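Local structure of carbohydrate binding module family 33 and 10 domain protein (Teredinibacter turnerae, 6RW7) at residues Q12-E17 with A84-T89; F91-Q96 with V172-G177; P106-T111 with G149-N154. The protein is an AA10 lytic polysaccharide monooxygenase, a copper enzyme that probably cleaves cellulose chains oxidatively, here represented by its catalytic domain. All blocks are in the same frame, centred on the assembly; numbering follows the deposited sequence.

Contact 1 of 3, residues Q12-E17 with A84-T89; sequences QHCGAE and ANWPVT
His-13, midway along helix 10-17, faces Pro-87 in the irregular chain leading to strand 89-90, their CA atoms 7.1 Å apart, and no direct hydrogen bond joins the two segments. A CH-pi contact between proline and histidine fastens the helical insertion after strand 3-6 to the flank of the immunoglobulin-like beta-sandwich of AA10 enzymes. Pro-87 CB sits squarely over one face of the imidazole, 3.5 Å from the ring centroid and 3° off the normal, while CG of the same proline lies over the CB-CG bond of His-13. His-13 CG is anti to its carbonyl carbon (chi1 -68°), which carries the ring out broadside to the pyrrolidine. At the ring edge, in plane, the methyl CG2 of Thr-89 meets His-13 CE1 at 3.9 Å. The two ring nitrogens serve different partners: ND1 is hydrogen-bonded to Lys-27, whereas NE2 turns to a water.

One residue along, Cys-14 SG, already tied to Cys-28 by a disulfide, approaches Trp-86 CZ3 obliquely at 3.8 Å, a sulfur-aromatic contact that extends the apolar seam. The indole is itself fixed from outside, through NE1 to Thr-82 O and by a cation-pi contact with Arg-10. On the helix, a wider pi-type turn brings Glu-17 N to Gln-12 O, and the same two residues join through their ends: Gln-12 NE2 reaches the anti lone pair of Glu-17 OE2 almost straight, at 170° and in its own amide plane. Lys-27 pairs with the other carboxylate oxygen of Glu-17, so one lysine serves both this side chain and the imidazole. The water at the edge of that ring, in its plane, lies 3.0 Å from His-13 NE2 and accepts the hydroxyl hydrogen of Thr-89 OG1 at 2.8 Å.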
loop_
_atom_site.group_PDB
_atom_site.type_symbol
_atom_site.label_atom_id
_atom_site.label_comp_id
_atom_site.label_asym_id
_atom_site.label_seq_id
_atom_site.Cartn_x
_atom_site.Cartn_y
_atom_site.Cartn_z
ATOM N N GLN A 12 -4.130 -3.947 -6.060
ATOM C CA GLN A 12 -4.838 -5.238 -6.188
ATOM C C GLN A 12 -6.146 -5.001 -6.948
ATOM O O GLN A 12 -6.451 -5.736 -7.888
ATOM C CB GLN A 12 -5.083 -5.858 -4.810
ATOM C CG GLN A 12 -5.914 -7.128 -4.885
ATOM C CD GLN A 12 -5.223 -8.251 -5.623
ATOM O OE1 GLN A 12 -4.026 -8.465 -5.453
ATOM N NE2 GLN A 12 -5.969 -9.048 -6.391
ATOM N N HIS A 13 -6.930 -4.032 -6.516
ATOM C CA HIS A 13 -8.219 -3.737 -7.181
ATOM C C HIS A 13 -7.983 -3.249 -8.610
ATOM O O HIS A 13 -8.674 -3.730 -9.514
ATOM C CB HIS A 13 -8.991 -2.632 -6.465
ATOM C CG HIS A 13 -9.509 -2.961 -5.107
ATOM N ND1 HIS A 13 -10.475 -3.906 -4.893
ATOM C CD2 HIS A 13 -9.239 -2.403 -3.912
ATOM C CE1 HIS A 13 -10.794 -3.914 -3.606
ATOM N NE2 HIS A 13 -10.031 -3.005 -2.977
ATOM N N CYS A 14 -7.123 -2.239 -8.761
ATOM C CA CYS A 14 -6.957 -1.454 -10.004
ATOM C C CYS A 14 -5.520 -1.666 -10.460
ATOM O O CYS A 14 -4.651 -0.953 -9.986
ATOM C CB CYS A 14 -7.316 0.019 -9.809
ATOM S SG CYS A 14 -8.838 0.315 -8.854
ATOM N N GLY A 15 -5.315 -2.682 -11.292
ATOM C CA GLY A 15 -3.974 -3.230 -11.550
ATOM C C GLY A 15 -4.059 -4.729 -11.663
ATOM O O GLY A 15 -4.277 -5.252 -12.778
ATOM N N ALA A 16 -3.962 -5.433 -10.544
ATOM C CA ALA A 16 -3.949 -6.908 -10.584
ATOM C C ALA A 16 -5.291 -7.407 -11.128
ATOM O O ALA A 16 -5.299 -8.310 -11.975
ATOM C CB ALA A 16 -3.626 -7.471 -9.226
ATOM N N GLU A 17 -6.392 -6.857 -10.637
ATOM C CA GLU A 17 -7.740 -7.324 -11.013
ATOM C C GLU A 17 -8.248 -6.519 -12.210
ATOM O O GLU A 17 -8.307 -7.069 -13.300
ATOM C CB GLU A 17 -8.686 -7.231 -9.827
ATOM C CG GLU A 17 -8.349 -8.208 -8.735
ATOM C CD GLU A 17 -9.267 -8.137 -7.529
ATOM O OE1 GLU A 17 -10.446 -7.655 -7.698
ATOM O OE2 GLU A 17 -8.821 -8.556 -6.431
ATOM N N ALA A 84 -10.098 9.932 -5.878
ATOM C CA ALA A 84 -11.283 9.175 -6.339
ATOM C C ALA A 84 -12.005 8.524 -5.179
ATOM O O ALA A 84 -11.419 8.408 -4.084
ATOM C CB ALA A 84 -10.878 8.069 -7.297
ATOM N N ASN A 85 -13.230 8.089 -5.423
ATOM C CA ASN A 85 -13.903 7.073 -4.576
ATOM C C ASN A 85 -13.310 5.717 -4.968
ATOM O O ASN A 85 -13.851 5.049 -5.860
ATOM C CB ASN A 85 -15.430 7.121 -4.690
ATOM C CG ASN A 85 -16.122 6.330 -3.601
ATOM O OD1 ASN A 85 -15.475 5.594 -2.855
ATOM N ND2 ASN A 85 -17.436 6.473 -3.503
ATOM N N TRP A 86 -12.190 5.360 -4.352
ATOM C CA TRP A 86 -11.511 4.064 -4.597
ATOM C C TRP A 86 -12.347 2.926 -4.017
ATOM O O TRP A 86 -13.102 3.123 -3.051
ATOM C CB TRP A 86 -10.122 4.092 -3.959
ATOM C CG TRP A 86 -9.132 4.975 -4.650
ATOM C CD1 TRP A 86 -8.903 6.308 -4.458
ATOM C CD2 TRP A 86 -8.218 4.548 -5.667
ATOM N NE1 TRP A 86 -7.927 6.745 -5.307
ATOM C CE2 TRP A 86 -7.472 5.679 -6.044
ATOM C CE3 TRP A 86 -7.941 3.309 -6.261
ATOM C CZ2 TRP A 86 -6.464 5.603 -6.994
ATOM C CZ3 TRP A 86 -6.953 3.239 -7.214
ATOM C CH2 TRP A 86 -6.229 4.374 -7.570
ATOM N N PRO A 87 -12.204 1.681 -4.511
ATOM C CA PRO A 87 -12.846 0.533 -3.891
ATOM C C PRO A 87 -12.404 0.393 -2.433
ATOM O O PRO A 87 -11.238 0.567 -2.132
ATOM C CB PRO A 87 -12.369 -0.695 -4.696
ATOM C CG PRO A 87 -11.812 -0.119 -5.981
ATOM C CD PRO A 87 -11.367 1.292 -5.666
ATOM N N VAL A 88 -13.346 0.060 -1.550
ATOM C CA VAL A 88 -13.128 -0.010 -0.076
ATOM C C VAL A 88 -13.566 -1.389 0.422
ATOM O O VAL A 88 -14.655 -1.849 -0.005
ATOM C CB VAL A 88 -13.923 1.092 0.646
ATOM C CG1 VAL A 88 -15.386 0.684 0.787
ATOM C CG2 VAL A 88 -13.335 1.437 2.007
ATOM N N THR A 89 -12.797 -2.014 1.318
ATOM C CA THR A 89 -13.190 -3.308 1.897
ATOM C C THR A 89 -13.334 -3.155 3.402
ATOM O O THR A 89 -12.640 -2.369 4.075
ATOM C CB THR A 89 -12.347 -4.465 1.369
ATOM O OG1 THR A 89 -11.007 -4.152 1.702
ATOM C CG2 THR A 89 -12.484 -4.689 -0.124
HETATM O O HOH W 1 -9.674 -2.459 -0.041
#

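Contact 2 of 3, residues F91-Q96 with V172-G177; sequences FNSGQQ and VPSRSG
Gly-94 N gives its hydrogen to Val-172 O at 2.8 Å, and Val-172 N returns the favour to Gly-94 O at 2.8 Å, closing an antiparallel hydrogen-bonded pair. Gly-94 has a positive phi (86°), a setting that favours glycine. Beside it, Ser-93 CB rests 3.3 Å from Pro-173 O, and its hydroxyl OG shares a water with Arg-175 N, which donates to that water. The bridge continues the pairing of the two inner strands, 96-101 and 165-172, past the end of the four-stranded sheet of the beta-sandwich, where the chain turns a corner at Gln-95 to enter strand 96-101 while strand 165-172 runs out into its loop.

On the side of the bridge where Phe-91 and Gln-96 lie, the buried isopropyl group of Val-172 fills the angle of the corner. CG1 stands anti to the backbone N (chi1 179°), beside Asn-92 O; this leaves CG2 to meet Phe-91 CE2 at 4.0 Å and Gln-96 CG at 3.7 Å, the phenyl ring being touched obliquely. Gln-96 bends at chi2, so its CB and CG pass slantwise over Val-172 CG2 while the amide folds back: NE2 donates to Ser-93 O at 3.2 Å, with the oxygen in the amide plane of the glutamine but the donor well above the carbonyl plane of the serine. Were Gln-96 replaced by an alanine, Ser-93 O would probably lose this donor and one side of Val-172 CG2 its cover.

Farther along, the guanidinium group of Arg-175 turns back on its own segment, NH1 donating to Ser-174 O at 2.8 Å, while NH2 forms a salt bridge with Glu-137.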
loop_
_atom_site.group_PDB
_atom_site.type_symbol
_atom_site.label_atom_id
_atom_site.label_comp_id
_atom_site.label_asym_id
_atom_site.label_seq_id
_atom_site.Cartn_x
_atom_site.Cartn_y
_atom_site.Cartn_z
ATOM N N PHE A 91 -13.082 -3.981 7.245
ATOM C CA PHE A 91 -11.873 -4.375 7.973
ATOM C C PHE A 91 -12.108 -4.217 9.459
ATOM O O PHE A 91 -12.921 -3.382 9.850
ATOM C CB PHE A 91 -10.707 -3.531 7.482
ATOM C CG PHE A 91 -9.341 -4.122 7.684
ATOM C CD1 PHE A 91 -9.025 -5.361 7.169
ATOM C CD2 PHE A 91 -8.347 -3.411 8.329
ATOM C CE1 PHE A 91 -7.757 -5.902 7.330
ATOM C CE2 PHE A 91 -7.080 -3.952 8.490
ATOM C CZ PHE A 91 -6.782 -5.183 7.968
ATOM N N ASN A 92 -11.328 -4.960 10.236
ATOM C CA ASN A 92 -11.432 -4.961 11.710
ATOM C C ASN A 92 -10.075 -4.539 12.299
ATOM O O ASN A 92 -9.022 -4.726 11.681
ATOM C CB ASN A 92 -11.881 -6.323 12.253
ATOM C CG ASN A 92 -13.305 -6.726 11.902
ATOM O OD1 ASN A 92 -14.226 -5.929 11.966
ATOM N ND2 ASN A 92 -13.510 -7.985 11.574
ATOM N N SER A 93 -10.121 -3.942 13.470
ATOM C CA SER A 93 -8.914 -3.614 14.250
ATOM C C SER A 93 -8.383 -4.870 14.955
ATOM O O SER A 93 -8.936 -5.999 14.797
ATOM C CB SER A 93 -9.206 -2.492 15.206
ATOM O OG SER A 93 -10.079 -2.950 16.215
ATOM N N GLY A 94 -7.265 -4.709 15.642
ATOM C CA GLY A 94 -6.613 -5.806 16.364
ATOM C C GLY A 94 -5.685 -6.597 15.470
ATOM O O GLY A 94 -5.262 -6.083 14.420
ATOM N N GLN A 95 -5.377 -7.837 15.834
ATOM C CA GLN A 95 -4.380 -8.653 15.100
ATOM C C GLN A 95 -4.924 -8.949 13.698
ATOM O O GLN A 95 -6.006 -9.557 13.591
ATOM C CB GLN A 95 -4.048 -9.929 15.872
ATOM C CG GLN A 95 -3.344 -9.670 17.198
ATOM C CD GLN A 95 -1.932 -9.176 17.017
ATOM O OE1 GLN A 95 -1.594 -8.045 17.361
ATOM N NE2 GLN A 95 -1.087 -10.037 16.473
ATOM N N GLN A 96 -4.184 -8.540 12.666
ATOM C CA GLN A 96 -4.554 -8.801 11.252
ATOM C C GLN A 96 -3.285 -9.210 10.506
ATOM O O GLN A 96 -2.209 -8.689 10.831
ATOM C CB GLN A 96 -5.211 -7.589 10.581
ATOM C CG GLN A 96 -6.499 -7.075 11.242
ATOM C CD GLN A 96 -7.628 -8.080 11.299
ATOM O OE1 GLN A 96 -7.704 -8.970 10.461
ATOM N NE2 GLN A 96 -8.504 -7.956 12.296
ATOM N N VAL A 172 -3.636 -3.770 14.384
ATOM C CA VAL A 172 -4.288 -2.614 13.729
ATOM C C VAL A 172 -4.985 -1.786 14.794
ATOM O O VAL A 172 -5.753 -2.329 15.578
ATOM C CB VAL A 172 -5.246 -3.093 12.632
ATOM C CG1 VAL A 172 -5.938 -1.920 11.968
ATOM C CG2 VAL A 172 -4.509 -3.916 11.578
ATOM N N PRO A 173 -4.715 -0.464 14.853
ATOM C CA PRO A 173 -5.374 0.409 15.822
ATOM C C PRO A 173 -6.892 0.440 15.653
ATOM O O PRO A 173 -7.403 0.248 14.546
ATOM C CB PRO A 173 -4.788 1.797 15.519
ATOM C CG PRO A 173 -3.459 1.516 14.863
ATOM C CD PRO A 173 -3.700 0.255 14.067
ATOM N N SER A 174 -7.581 0.716 16.750
ATOM C CA SER A 174 -9.048 0.880 16.747
ATOM C C SER A 174 -9.367 2.073 15.861
ATOM O O SER A 174 -8.750 3.154 16.029
ATOM C CB SER A 174 -9.630 1.120 18.109
ATOM O OG SER A 174 -9.381 0.025 18.970
ATOM N N ARG A 175 -10.292 1.881 14.938
ATOM C CA ARG A 175 -10.745 2.928 14.005
ATOM C C ARG A 175 -12.223 2.707 13.750
ATOM O O ARG A 175 -12.721 1.560 13.965
ATOM C CB ARG A 175 -9.981 2.886 12.682
ATOM C CG ARG A 175 -8.542 3.379 12.754
ATOM C CD ARG A 175 -8.458 4.864 13.036
ATOM N NE ARG A 175 -7.101 5.420 13.055
ATOM C CZ ARG A 175 -6.282 5.422 14.089
ATOM N NH1 ARG A 175 -6.623 4.859 15.239
ATOM N NH2 ARG A 175 -5.107 6.016 13.961
ATOM N N SER A 176 -12.882 3.773 13.325
ATOM C CA SER A 176 -14.280 3.758 12.857
ATOM C C SER A 176 -14.389 4.409 11.487
ATOM O O SER A 176 -13.709 5.397 11.227
ATOM C CB SER A 176 -15.167 4.445 13.871
ATOM O OG SER A 176 -15.039 3.780 15.118
ATOM N N GLY A 177 -15.273 3.904 10.627
ATOM C CA GLY A 177 -15.490 4.488 9.302
ATOM C C GLY A 177 -14.303 4.302 8.381
ATOM O O GLY A 177 -13.530 3.324 8.534
HETATM O O HOH W 2 -12.037 -0.717 15.656
#

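Contact 3 of 3, residues P106-T111 with G149-N154; sequences PHFSDT and GDFSTN. With NA (sodium ion), chain B; CU1 (copper (I) ion), chain D.
Phe-108 points the edge of its ring at the face of Phe-151 in an offset edge-to-face pair, with centroids 6.0 Å apart and planes at 70°. The nearest atoms are Phe-108 CD1 and Phe-151 CZ, 3.9 Å apart, the latter lying in the plane of the Phe-108 ring. At the edge of the Phe-151 ring, CE1 meets the backbone Phe-108 O at 3.6 Å, and Thr-111 CB comes obliquely against CZ. Ala-159 of strand 157-160 touches both phenylalanine side chains.

The backbones meet at Gly-149, whose CA directs hydrogens at Phe-108 O and, 3.1 Å away, at Ser-109 O; a side-chain carbon has no room so close to the latter. Gly-149 N donates to Thr-111 O at 3.1 Å. Thr-111 OG1 in turn donates to His-107 O at 2.8 Å and is also hydrogen-bonded to Trp-185 NE1.

Two metals flank this junction. His-107 NE2 binds copper(I) at 2.0 Å, together with His-1, in the histidine brace of these monooxygenases. At the start of the 3-10 turn, Phe-151 O holds sodium at 2.3 Å, with Asn-154 O, Val-157 O and three waters completing six ligands. Thr-111 can thus be read as a second-shell residue: its hydroxyl bonds to the carbonyl of a copper ligand, which probably helps to steady the loop that presents the imidazole.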
loop_
_atom_site.group_PDB
_atom_site.type_symbol
_atom_site.label_atom_id
_atom_site.label_comp_id
_atom_site.label_asym_id
_atom_site.label_seq_id
_atom_site.Cartn_x
_atom_site.Cartn_y
_atom_site.Cartn_z
ATOM N N PRO A 106 10.422 -11.414 -6.666
ATOM C CA PRO A 106 10.376 -12.017 -5.337
ATOM C C PRO A 106 11.712 -11.907 -4.595
ATOM O O PRO A 106 12.416 -12.894 -4.363
ATOM C CB PRO A 106 9.942 -13.449 -5.651
ATOM C CG PRO A 106 10.611 -13.725 -6.981
ATOM C CD PRO A 106 10.476 -12.418 -7.737
ATOM N N HIS A 107 12.007 -10.685 -4.171
ATOM C CA HIS A 107 13.272 -10.315 -3.495
ATOM C C HIS A 107 13.213 -10.734 -2.008
ATOM O O HIS A 107 13.427 -9.881 -1.131
ATOM C CB HIS A 107 13.528 -8.805 -3.601
ATOM C CG HIS A 107 13.246 -8.179 -4.923
ATOM N ND1 HIS A 107 13.963 -8.500 -6.059
ATOM C CD2 HIS A 107 12.362 -7.222 -5.283
ATOM C CE1 HIS A 107 13.515 -7.780 -7.073
ATOM N NE2 HIS A 107 12.529 -6.980 -6.622
ATOM N N PHE A 108 12.994 -12.005 -1.716
ATOM C CA PHE A 108 13.006 -12.537 -0.334
ATOM C C PHE A 108 14.382 -12.335 0.297
ATOM O O PHE A 108 14.457 -11.954 1.458
ATOM C CB PHE A 108 12.639 -14.017 -0.333
ATOM C CG PHE A 108 11.180 -14.291 -0.583
ATOM C CD1 PHE A 108 10.240 -14.061 0.404
ATOM C CD2 PHE A 108 10.751 -14.834 -1.786
ATOM C CE1 PHE A 108 8.901 -14.364 0.196
ATOM C CE2 PHE A 108 9.415 -15.134 -2.000
ATOM C CZ PHE A 108 8.486 -14.888 -1.010
ATOM N N SER A 109 15.442 -12.615 -0.458
ATOM C CA SER A 109 16.808 -12.825 0.088
ATOM C C SER A 109 17.372 -11.574 0.776
ATOM O O SER A 109 18.263 -11.757 1.624
ATOM C CB SER A 109 17.751 -13.328 -0.972
ATOM O OG SER A 109 18.047 -12.293 -1.900
ATOM N N ASP A 110 16.931 -10.361 0.430
ATOM C CA ASP A 110 17.432 -9.134 1.091
ATOM C C ASP A 110 16.241 -8.273 1.539
ATOM O O ASP A 110 16.450 -7.091 1.798
ATOM C CB ASP A 110 18.463 -8.401 0.221
ATOM C CG ASP A 110 17.905 -7.965 -1.122
ATOM O OD1 ASP A 110 16.690 -8.190 -1.379
ATOM O OD2 ASP A 110 18.705 -7.396 -1.919
ATOM N N THR A 111 15.057 -8.865 1.690
ATOM C CA THR A 111 13.947 -8.177 2.384
ATOM C C THR A 111 14.410 -7.797 3.793
ATOM O O THR A 111 14.988 -8.668 4.483
ATOM C CB THR A 111 12.702 -9.061 2.484
ATOM O OG1 THR A 111 12.120 -9.098 1.178
ATOM C CG2 THR A 111 11.695 -8.519 3.472
ATOM N N GLY A 149 16.628 -11.274 4.636
ATOM C CA GLY A 149 16.382 -12.566 3.978
ATOM C C GLY A 149 16.156 -13.711 4.951
ATOM O O GLY A 149 15.816 -14.815 4.508
ATOM N N ASP A 150 16.333 -13.469 6.248
ATOM C CA ASP A 150 16.237 -14.532 7.272
ATOM C C ASP A 150 14.915 -14.351 8.018
ATOM O O ASP A 150 14.874 -13.647 9.034
ATOM C CB ASP A 150 17.452 -14.542 8.192
ATOM C CG ASP A 150 17.425 -15.741 9.125
ATOM O OD1 ASP A 150 16.372 -16.452 9.176
ATOM O OD2 ASP A 150 18.454 -15.973 9.783
ATOM N N PHE A 151 13.862 -15.012 7.556
ATOM C CA PHE A 151 12.503 -14.774 8.084
ATOM C C PHE A 151 12.341 -15.416 9.460
ATOM O O PHE A 151 11.435 -15.006 10.180
ATOM C CB PHE A 151 11.461 -15.238 7.073
ATOM C CG PHE A 151 11.337 -14.276 5.920
ATOM C CD1 PHE A 151 12.269 -14.285 4.900
ATOM C CD2 PHE A 151 10.325 -13.332 5.875
ATOM C CE1 PHE A 151 12.164 -13.413 3.832
ATOM C CE2 PHE A 151 10.221 -12.446 4.808
ATOM C CZ PHE A 151 11.156 -12.475 3.795
ATOM N N SER A 152 13.247 -16.313 9.861
ATOM C CA SER A 152 13.216 -16.938 11.211
ATOM C C SER A 152 13.525 -15.907 12.299
ATOM O O SER A 152 13.235 -16.183 13.485
ATOM C CB SER A 152 14.162 -18.125 11.265
ATOM O OG SER A 152 15.500 -17.670 11.376
ATOM N N THR A 153 13.998 -14.717 11.954
ATOM C CA THR A 153 14.444 -13.718 12.959
ATOM C C THR A 153 13.288 -12.812 13.413
ATOM O O THR A 153 13.549 -11.924 14.245
ATOM C CB THR A 153 15.647 -12.916 12.464
ATOM O OG1 THR A 153 15.288 -12.185 11.285
ATOM C CG2 THR A 153 16.828 -13.828 12.205
ATOM N N ASN A 154 12.057 -13.016 12.928
ATOM C CA ASN A 154 10.901 -12.204 13.389
ATOM C C ASN A 154 9.655 -13.069 13.262
ATOM O O ASN A 154 9.272 -13.413 12.139
ATOM C CB ASN A 154 10.779 -10.873 12.647
ATOM C CG ASN A 154 9.755 -9.951 13.273
ATOM O OD1 ASN A 154 8.789 -10.414 13.900
ATOM N ND2 ASN A 154 9.995 -8.653 13.175
HETATM NA NA NA B . 9.218 -15.428 10.808
HETATM CU CU CU1 D . 11.296 -5.989 -7.788
HETATM O O HOH W 3 9.942 -16.529 12.843
HETATM O O HOH W 4 7.071 -16.247 11.398
HETATM O O HOH W 5 9.323 -17.426 9.562
HETATM O O HOH W 6 11.831 -7.474 -9.793
#

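From the N terminus, the chain forms strand 3-6 and helix 10-17, and contact 1 closes the long excursion from 12-17 to 84-89, tying the helical insertion to the edge of the sandwich. Contact 2 opens next, its first segment adjoining the last of contact 1, and closes only at 172-177, joining the loop entering strand 96-101 to the one leaving strand 165-172. Contact 3 lies wholly within that larger loop, pairing 106-111 with 149-154 beside the copper(I) site. None of the three loops cross. Contacts 1 and 3 lie on opposite sides of the chain's centre, their centres about 28 Å apart, and contact 2 sits at one end of the sandwich, about 27 Å from contact 3, again centre to centre.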